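Local coordinates for RING finger protein unkempt homolog (Mus musculus, PDB 5ELH) that binds specific RNA sequences through clustered CCCH zinc fingers and represses translation to shape the early morphology of cortical neurons, at residues Y5-F19 with Y30-R44. Numbering follows the deposited sequence.
With ZN (zinc ion), chain D.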
loop_
_atom_site.group_PDB
_atom_site.type_symbol
_atom_site.label_atom_id
_atom_site.label_comp_id
_atom_site.label_asym_id
_atom_site.label_seq_id
_atom_site.Cartn_x
_atom_site.Cartn_y
_atom_site.Cartn_z
ATOM N N TYR A 5 -4.302 -1.067 8.952
ATOM C CA TYR A 5 -4.567 -0.402 7.677
ATOM C C TYR A 5 -4.007 -1.202 6.501
ATOM O O TYR A 5 -4.637 -1.293 5.446
ATOM C CB TYR A 5 -3.998 1.020 7.676
ATOM C CG TYR A 5 -4.187 1.748 6.359
ATOM C CD1 TYR A 5 -5.460 2.083 5.904
ATOM C CD2 TYR A 5 -3.095 2.102 5.573
ATOM C CE1 TYR A 5 -5.639 2.747 4.700
ATOM C CE2 TYR A 5 -3.265 2.766 4.370
ATOM C CZ TYR A 5 -4.537 3.087 3.937
ATOM O OH TYR A 5 -4.716 3.749 2.739
ATOM N N THR A 6 -2.832 -1.789 6.684
ATOM C CA THR A 6 -2.213 -2.579 5.624
ATOM C C THR A 6 -3.045 -3.831 5.310
ATOM O O THR A 6 -3.231 -4.176 4.141
ATOM C CB THR A 6 -0.777 -2.983 5.988
ATOM O OG1 THR A 6 -0.804 -3.948 7.046
ATOM C CG2 THR A 6 0.024 -1.761 6.429
ATOM N N TYR A 7 -3.562 -4.495 6.343
ATOM C CA TYR A 7 -4.455 -5.636 6.136
ATOM C C TYR A 7 -5.757 -5.227 5.458
ATOM O O TYR A 7 -6.186 -5.851 4.480
ATOM C CB TYR A 7 -4.736 -6.360 7.454
ATOM C CG TYR A 7 -3.703 -7.415 7.758
ATOM C CD1 TYR A 7 -2.518 -7.087 8.391
ATOM C CD2 TYR A 7 -3.895 -8.739 7.370
ATOM C CE1 TYR A 7 -1.561 -8.046 8.653
ATOM C CE2 TYR A 7 -2.933 -9.709 7.629
ATOM C CZ TYR A 7 -1.773 -9.355 8.267
ATOM O OH TYR A 7 -0.817 -10.316 8.529
ATOM N N LEU A 8 -6.383 -4.171 5.967
ATOM C CA LEU A 8 -7.650 -3.699 5.405
ATOM C C LEU A 8 -7.548 -3.371 3.916
ATOM O O LEU A 8 -8.413 -3.750 3.120
ATOM C CB LEU A 8 -8.126 -2.466 6.160
ATOM C CG LEU A 8 -8.663 -2.759 7.555
ATOM C CD1 LEU A 8 -8.707 -1.489 8.370
ATOM C CD2 LEU A 8 -10.035 -3.401 7.458
ATOM N N LYS A 9 -6.486 -2.665 3.551
ATOM C CA LYS A 9 -6.317 -2.171 2.193
ATOM C C LYS A 9 -5.738 -3.225 1.252
ATOM O O LYS A 9 -6.109 -3.287 0.080
ATOM C CB LYS A 9 -5.396 -0.950 2.216
ATOM C CG LYS A 9 -5.050 -0.368 0.846
ATOM C CD LYS A 9 -3.965 0.698 0.967
ATOM C CE LYS A 9 -3.765 1.459 -0.331
ATOM N NZ LYS A 9 -3.854 2.931 -0.113
ATOM N N GLU A 10 -4.837 -4.054 1.761
ATOM C CA GLU A 10 -3.970 -4.841 0.886
ATOM C C GLU A 10 -4.135 -6.358 0.958
ATOM O O GLU A 10 -3.878 -7.037 -0.040
ATOM C CB GLU A 10 -2.503 -4.478 1.150
ATOM C CG GLU A 10 -2.259 -2.979 1.285
ATOM C CD GLU A 10 -0.993 -2.513 0.587
ATOM O OE1 GLU A 10 0.053 -3.191 0.710
ATOM O OE2 GLU A 10 -1.051 -1.463 -0.092
ATOM N N PHE A 11 -4.543 -6.896 2.109
ATOM C CA PHE A 11 -4.550 -8.352 2.291
ATOM C C PHE A 11 -5.311 -9.093 1.191
ATOM O O PHE A 11 -6.509 -8.890 0.990
ATOM C CB PHE A 11 -5.089 -8.763 3.661
ATOM C CG PHE A 11 -4.860 -10.222 3.990
ATOM C CD1 PHE A 11 -3.577 -10.720 4.147
ATOM C CD2 PHE A 11 -5.930 -11.091 4.139
ATOM C CE1 PHE A 11 -3.366 -12.059 4.452
ATOM C CE2 PHE A 11 -5.730 -12.425 4.444
ATOM C CZ PHE A 11 -4.449 -12.913 4.596
ATOM N N ARG A 12 -4.572 -9.928 0.466
ATOM C CA ARG A 12 -5.123 -10.808 -0.564
ATOM C C ARG A 12 -5.870 -10.060 -1.659
ATOM O O ARG A 12 -6.788 -10.608 -2.273
ATOM C CB ARG A 12 -6.046 -11.845 0.069
ATOM C CG ARG A 12 -5.364 -12.724 1.081
ATOM C CD ARG A 12 -4.668 -13.894 0.443
ATOM N NE ARG A 12 -4.076 -14.755 1.455
ATOM C CZ ARG A 12 -4.766 -15.571 2.245
ATOM N NH1 ARG A 12 -6.093 -15.654 2.158
ATOM N NH2 ARG A 12 -4.125 -16.305 3.130
ATOM N N THR A 13 -5.466 -8.816 -1.904
ATOM C CA THR A 13 -6.092 -7.989 -2.937
ATOM C C THR A 13 -5.359 -8.056 -4.272
ATOM O O THR A 13 -5.940 -7.756 -5.306
ATOM C CB THR A 13 -6.142 -6.513 -2.515
ATOM O OG1 THR A 13 -4.819 -6.056 -2.204
ATOM C CG2 THR A 13 -7.055 -6.333 -1.328
ATOM N N GLU A 14 -4.085 -8.439 -4.241
ATOM C CA GLU A 14 -3.254 -8.485 -5.447
ATOM C C GLU A 14 -2.640 -9.863 -5.629
ATOM O O GLU A 14 -2.432 -10.598 -4.655
ATOM C CB GLU A 14 -2.122 -7.456 -5.361
ATOM C CG GLU A 14 -2.582 -6.010 -5.239
ATOM C CD GLU A 14 -3.209 -5.475 -6.505
ATOM O OE1 GLU A 14 -2.904 -6.003 -7.598
ATOM O OE2 GLU A 14 -4.006 -4.520 -6.403
ATOM N N GLN A 15 -2.330 -10.204 -6.877
ATOM C CA GLN A 15 -1.764 -11.505 -7.184
ATOM C C GLN A 15 -0.306 -11.587 -6.753
ATOM O O GLN A 15 0.462 -10.636 -6.917
ATOM C CB GLN A 15 -1.853 -11.799 -8.679
ATOM C CG GLN A 15 -1.473 -13.224 -9.020
ATOM C CD GLN A 15 -1.538 -13.513 -10.512
ATOM O OE1 GLN A 15 -1.330 -12.630 -11.344
ATOM N NE2 GLN A 15 -1.834 -14.756 -10.851
ATOM N N CYS A 16 0.075 -12.744 -6.226
ATOM C CA CYS A 16 1.454 -12.993 -5.828
ATOM C C CYS A 16 2.345 -13.170 -7.061
ATOM O O CYS A 16 2.174 -14.131 -7.812
ATOM C CB CYS A 16 1.523 -14.254 -4.957
ATOM S SG CYS A 16 3.189 -14.710 -4.380
ATOM N N PRO A 17 3.307 -12.255 -7.273
ATOM C CA PRO A 17 4.207 -12.404 -8.427
ATOM C C PRO A 17 5.163 -13.598 -8.310
ATOM O O PRO A 17 5.694 -14.059 -9.321
ATOM C CB PRO A 17 4.996 -11.089 -8.431
ATOM C CG PRO A 17 4.950 -10.618 -7.018
ATOM C CD PRO A 17 3.603 -11.035 -6.499
ATOM N N LEU A 18 5.383 -14.093 -7.095
ATOM C CA LEU A 18 6.256 -15.249 -6.906
ATOM C C LEU A 18 5.525 -16.553 -7.227
ATOM O O LEU A 18 6.107 -17.469 -7.805
ATOM C CB LEU A 18 6.792 -15.300 -5.469
ATOM C CG LEU A 18 7.825 -14.255 -5.034
ATOM C CD1 LEU A 18 8.316 -14.589 -3.631
ATOM C CD2 LEU A 18 8.995 -14.150 -5.996
ATOM N N PHE A 19 4.250 -16.634 -6.850
ATOM C CA PHE A 19 3.499 -17.877 -7.012
ATOM C C PHE A 19 3.374 -18.281 -8.479
ATOM O O PHE A 19 3.475 -19.467 -8.830
ATOM C CB PHE A 19 2.104 -17.772 -6.399
ATOM C CG PHE A 19 1.260 -18.986 -6.654
ATOM C CD1 PHE A 19 1.482 -20.156 -5.943
ATOM C CD2 PHE A 19 0.273 -18.974 -7.632
ATOM C CE1 PHE A 19 0.722 -21.283 -6.182
ATOM C CE2 PHE A 19 -0.492 -20.092 -7.872
ATOM C CZ PHE A 19 -0.264 -21.254 -7.151
ATOM N N TYR A 30 -0.337 -22.026 3.424
ATOM C CA TYR A 30 -0.616 -20.808 2.677
ATOM C C TYR A 30 -0.615 -19.599 3.606
ATOM O O TYR A 30 -1.656 -19.209 4.116
ATOM C CB TYR A 30 -1.963 -20.949 1.963
ATOM C CG TYR A 30 -2.378 -19.748 1.141
ATOM C CD1 TYR A 30 -1.482 -19.109 0.292
ATOM C CD2 TYR A 30 -3.679 -19.264 1.203
ATOM C CE1 TYR A 30 -1.871 -18.015 -0.462
ATOM C CE2 TYR A 30 -4.074 -18.175 0.458
ATOM C CZ TYR A 30 -3.172 -17.554 -0.370
ATOM O OH TYR A 30 -3.582 -16.465 -1.107
ATOM N N THR A 31 0.563 -19.022 3.835
ATOM C CA THR A 31 0.693 -17.852 4.701
ATOM C C THR A 31 0.926 -16.578 3.902
ATOM O O THR A 31 1.316 -15.552 4.465
ATOM C CB THR A 31 1.892 -17.989 5.651
ATOM O OG1 THR A 31 3.106 -17.976 4.888
ATOM C CG2 THR A 31 1.796 -19.269 6.466
ATOM N N CYS A 32 0.716 -16.637 2.592
ATOM C CA CYS A 32 1.067 -15.508 1.749
ATOM C C CYS A 32 0.079 -14.372 1.936
ATOM O O CYS A 32 -1.112 -14.580 2.167
ATOM C CB CYS A 32 1.133 -15.894 0.267
ATOM S SG CYS A 32 1.937 -14.613 -0.753
ATOM N N PHE A 33 0.599 -13.161 1.816
ATOM C CA PHE A 33 -0.205 -11.957 1.943
ATOM C C PHE A 33 -1.013 -11.686 0.668
ATOM O O PHE A 33 -1.978 -10.922 0.681
ATOM C CB PHE A 33 0.717 -10.777 2.233
ATOM C CG PHE A 33 0.003 -9.579 2.746
ATOM C CD1 PHE A 33 -0.342 -9.488 4.081
ATOM C CD2 PHE A 33 -0.338 -8.546 1.894
ATOM C CE1 PHE A 33 -1.011 -8.382 4.559
ATOM C CE2 PHE A 33 -1.003 -7.441 2.367
ATOM C CZ PHE A 33 -1.341 -7.360 3.699
ATOM N N HIS A 34 -0.612 -12.324 -0.425
ATOM C CA HIS A 34 -1.200 -12.071 -1.734
ATOM C C HIS A 34 -2.015 -13.273 -2.175
ATOM O O HIS A 34 -1.843 -14.358 -1.631
ATOM C CB HIS A 34 -0.080 -11.784 -2.721
ATOM C CG HIS A 34 0.810 -10.665 -2.292
ATOM N ND1 HIS A 34 0.365 -9.365 -2.178
ATOM C CD2 HIS A 34 2.109 -10.653 -1.913
ATOM C CE1 HIS A 34 1.358 -8.598 -1.766
ATOM N NE2 HIS A 34 2.428 -9.354 -1.598
ATOM N N TRP A 35 -2.917 -13.097 -3.140
ATOM C CA TRP A 35 -3.689 -14.237 -3.607
ATOM C C TRP A 35 -2.896 -15.055 -4.622
ATOM O O TRP A 35 -2.080 -14.526 -5.381
ATOM C CB TRP A 35 -5.088 -13.858 -4.128
ATOM C CG TRP A 35 -5.193 -12.971 -5.330
ATOM C CD1 TRP A 35 -5.432 -11.633 -5.338
ATOM C CD2 TRP A 35 -5.125 -13.374 -6.704
ATOM N NE1 TRP A 35 -5.505 -11.169 -6.628
ATOM C CE2 TRP A 35 -5.316 -12.220 -7.488
ATOM C CE3 TRP A 35 -4.905 -14.598 -7.346
ATOM C CZ2 TRP A 35 -5.298 -12.248 -8.882
ATOM C CZ3 TRP A 35 -4.882 -14.626 -8.731
ATOM C CH2 TRP A 35 -5.081 -13.455 -9.484
ATOM N N HIS A 36 -3.134 -16.359 -4.592
ATOM C CA HIS A 36 -2.485 -17.285 -5.506
ATOM C C HIS A 36 -3.503 -17.757 -6.555
ATOM O O HIS A 36 -3.191 -17.840 -7.737
ATOM C CB HIS A 36 -1.894 -18.469 -4.730
ATOM C CG HIS A 36 -0.674 -18.127 -3.921
ATOM N ND1 HIS A 36 0.048 -19.078 -3.234
ATOM C CD2 HIS A 36 -0.050 -16.949 -3.692
ATOM C CE1 HIS A 36 1.066 -18.504 -2.620
ATOM N NE2 HIS A 36 1.035 -17.212 -2.882
ATOM N N PHE A 37 -4.722 -18.060 -6.118
ATOM C CA PHE A 37 -5.794 -18.416 -7.042
ATOM C C PHE A 37 -6.860 -17.353 -7.003
ATOM O O PHE A 37 -7.066 -16.711 -5.980
ATOM C CB PHE A 37 -6.391 -19.773 -6.694
ATOM C CG PHE A 37 -5.374 -20.867 -6.660
ATOM C CD1 PHE A 37 -4.837 -21.353 -7.830
ATOM C CD2 PHE A 37 -4.935 -21.377 -5.454
ATOM C CE1 PHE A 37 -3.882 -22.354 -7.803
ATOM C CE2 PHE A 37 -3.981 -22.381 -5.419
ATOM C CZ PHE A 37 -3.457 -22.868 -6.598
ATOM N N VAL A 38 -7.529 -17.166 -8.133
ATOM C CA VAL A 38 -8.513 -16.100 -8.253
ATOM C C VAL A 38 -9.584 -16.185 -7.165
ATOM O O VAL A 38 -10.048 -15.154 -6.664
ATOM C CB VAL A 38 -9.148 -16.103 -9.660
ATOM C CG1 VAL A 38 -10.326 -15.138 -9.728
ATOM C CG2 VAL A 38 -8.102 -15.730 -10.685
ATOM N N ASN A 39 -9.968 -17.398 -6.777
ATOM C CA ASN A 39 -10.986 -17.538 -5.736
ATOM C C ASN A 39 -10.505 -17.141 -4.342
ATOM O O ASN A 39 -11.303 -17.094 -3.408
ATOM C CB ASN A 39 -11.611 -18.936 -5.723
ATOM C CG ASN A 39 -10.614 -20.032 -5.438
ATOM O OD1 ASN A 39 -9.476 -19.782 -5.053
ATOM N ND2 ASN A 39 -11.045 -21.268 -5.633
ATOM N N GLN A 40 -9.220 -16.823 -4.207
ATOM C CA GLN A 40 -8.690 -16.313 -2.937
ATOM C C GLN A 40 -8.673 -14.790 -2.869
ATOM O O GLN A 40 -8.457 -14.211 -1.797
ATOM C CB GLN A 40 -7.276 -16.827 -2.709
ATOM C CG GLN A 40 -7.176 -18.319 -2.626
ATOM C CD GLN A 40 -5.735 -18.795 -2.660
ATOM O OE1 GLN A 40 -4.909 -18.269 -3.406
ATOM N NE2 GLN A 40 -5.425 -19.790 -1.839
ATOM N N ARG A 41 -8.901 -14.143 -4.006
ATOM C CA ARG A 41 -8.807 -12.699 -4.098
ATOM C C ARG A 41 -9.957 -12.064 -3.332
ATOM O O ARG A 41 -11.096 -12.495 -3.465
ATOM C CB ARG A 41 -8.855 -12.268 -5.568
ATOM C CG ARG A 41 -8.991 -10.766 -5.798
ATOM C CD ARG A 41 -9.027 -10.418 -7.284
ATOM N NE ARG A 41 -9.331 -9.004 -7.502
ATOM C CZ ARG A 41 -10.556 -8.503 -7.669
ATOM N NH1 ARG A 41 -11.627 -9.289 -7.662
ATOM N NH2 ARG A 41 -10.714 -7.199 -7.848
ATOM N N ARG A 42 -9.652 -11.067 -2.508
ATOM C CA ARG A 42 -10.701 -10.232 -1.930
ATOM C C ARG A 42 -10.650 -8.813 -2.494
ATOM O O ARG A 42 -9.577 -8.284 -2.806
ATOM C CB ARG A 42 -10.624 -10.212 -0.397
ATOM C CG ARG A 42 -9.334 -9.684 0.166
ATOM C CD ARG A 42 -9.465 -9.454 1.668
ATOM N NE ARG A 42 -10.135 -8.197 1.985
ATOM C CZ ARG A 42 -9.516 -7.053 2.272
ATOM N NH1 ARG A 42 -8.188 -6.974 2.279
ATOM N NH2 ARG A 42 -10.231 -5.982 2.569
ATOM N N ARG A 43 -11.830 -8.221 -2.667
ATOM C CA ARG A 43 -11.951 -6.801 -2.942
ATOM C C ARG A 43 -11.838 -6.017 -1.640
ATOM O O ARG A 43 -12.454 -6.375 -0.644
ATOM C CB ARG A 43 -13.324 -6.490 -3.537
ATOM C CG ARG A 43 -13.654 -7.222 -4.822
ATOM C CD ARG A 43 -15.115 -7.028 -5.152
ATOM N NE ARG A 43 -15.993 -7.730 -4.220
ATOM C CZ ARG A 43 -17.292 -7.487 -4.076
ATOM N NH1 ARG A 43 -17.891 -6.551 -4.810
ATOM N NH2 ARG A 43 -18.001 -8.183 -3.202
ATOM N N ARG A 44 -11.058 -4.944 -1.665
ATOM C CA ARG A 44 -10.981 -4.015 -0.547
ATOM C C ARG A 44 -12.373 -3.459 -0.273
ATOM O O ARG A 44 -13.056 -3.048 -1.209
ATOM C CB ARG A 44 -10.033 -2.873 -0.906
ATOM C CG ARG A 44 -9.780 -1.904 0.224
ATOM C CD ARG A 44 -8.942 -0.706 -0.215
ATOM N NE ARG A 44 -8.709 0.201 0.914
ATOM C CZ ARG A 44 -8.081 1.371 0.836
ATOM N NH1 ARG A 44 -7.612 1.802 -0.327
ATOM N NH2 ARG A 44 -7.923 2.112 1.930
HETATM ZN ZN ZN D . 2.630 -15.985 -2.550
HETATM O O HOH W 1 -10.536 -1.007 3.553
HETATM O O HOH W 2 -2.209 -8.261 -1.887
HETATM O O HOH W 3 -8.752 -15.244 0.540
HETATM O O HOH W 4 -8.786 -6.965 -4.938
#
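Cys-16 SG, Cys-32 SG and His-36 NE2 bind one zinc ion, the histidine nitrogen at 2.0 Å, and Cys-24 completes the site. Arg-42 sends its guanidinium to the C-terminal end of helix 3-10 and the residue just beyond it: NH2 donates a hydrogen bond to Leu-8 O (2.9 Å) and NH1 one to Phe-11 O (2.9 Å), the latter in the carbonyl plane, on a lone pair. Its CG stands between backbone N and carbonyl carbon (chi1 60°), and a bend at chi3 turns the group toward these carbonyls. Arg-12 NE gives a nearly straight bond (169°) to Cys-32 O, while the guanidinium is sandwiched between Phe-11 CZ and Tyr-30 CE2, which lie over opposite faces. Backbone bonds from Trp-35 N to Glu-14 O and from Cys-16 N to Trp-35 O pair Gln-15 with Trp-35 in a single beta bridge, the little regular pairing in this first CCCH finger, where zinc, side chains and a few backbone hydrogen bonds hold otherwise irregular chain together. Gln-15 CB rides over the six-membered ring of Trp-35, 3.7 Å from its centroid, and Arg-41 CB covers the other face; an alanine in place of Trp-35 would probably leave both without the surface they pack on. Phe-19 makes an offset stack on His-36, planes 12° apart, and turns its edge to Phe-37. Farther from the zinc, Phe-33 receives the edge of Phe-11 on its face and sets its own edge, through CE1, over the centre of the Tyr-7 ring, both pairs being T-shaped.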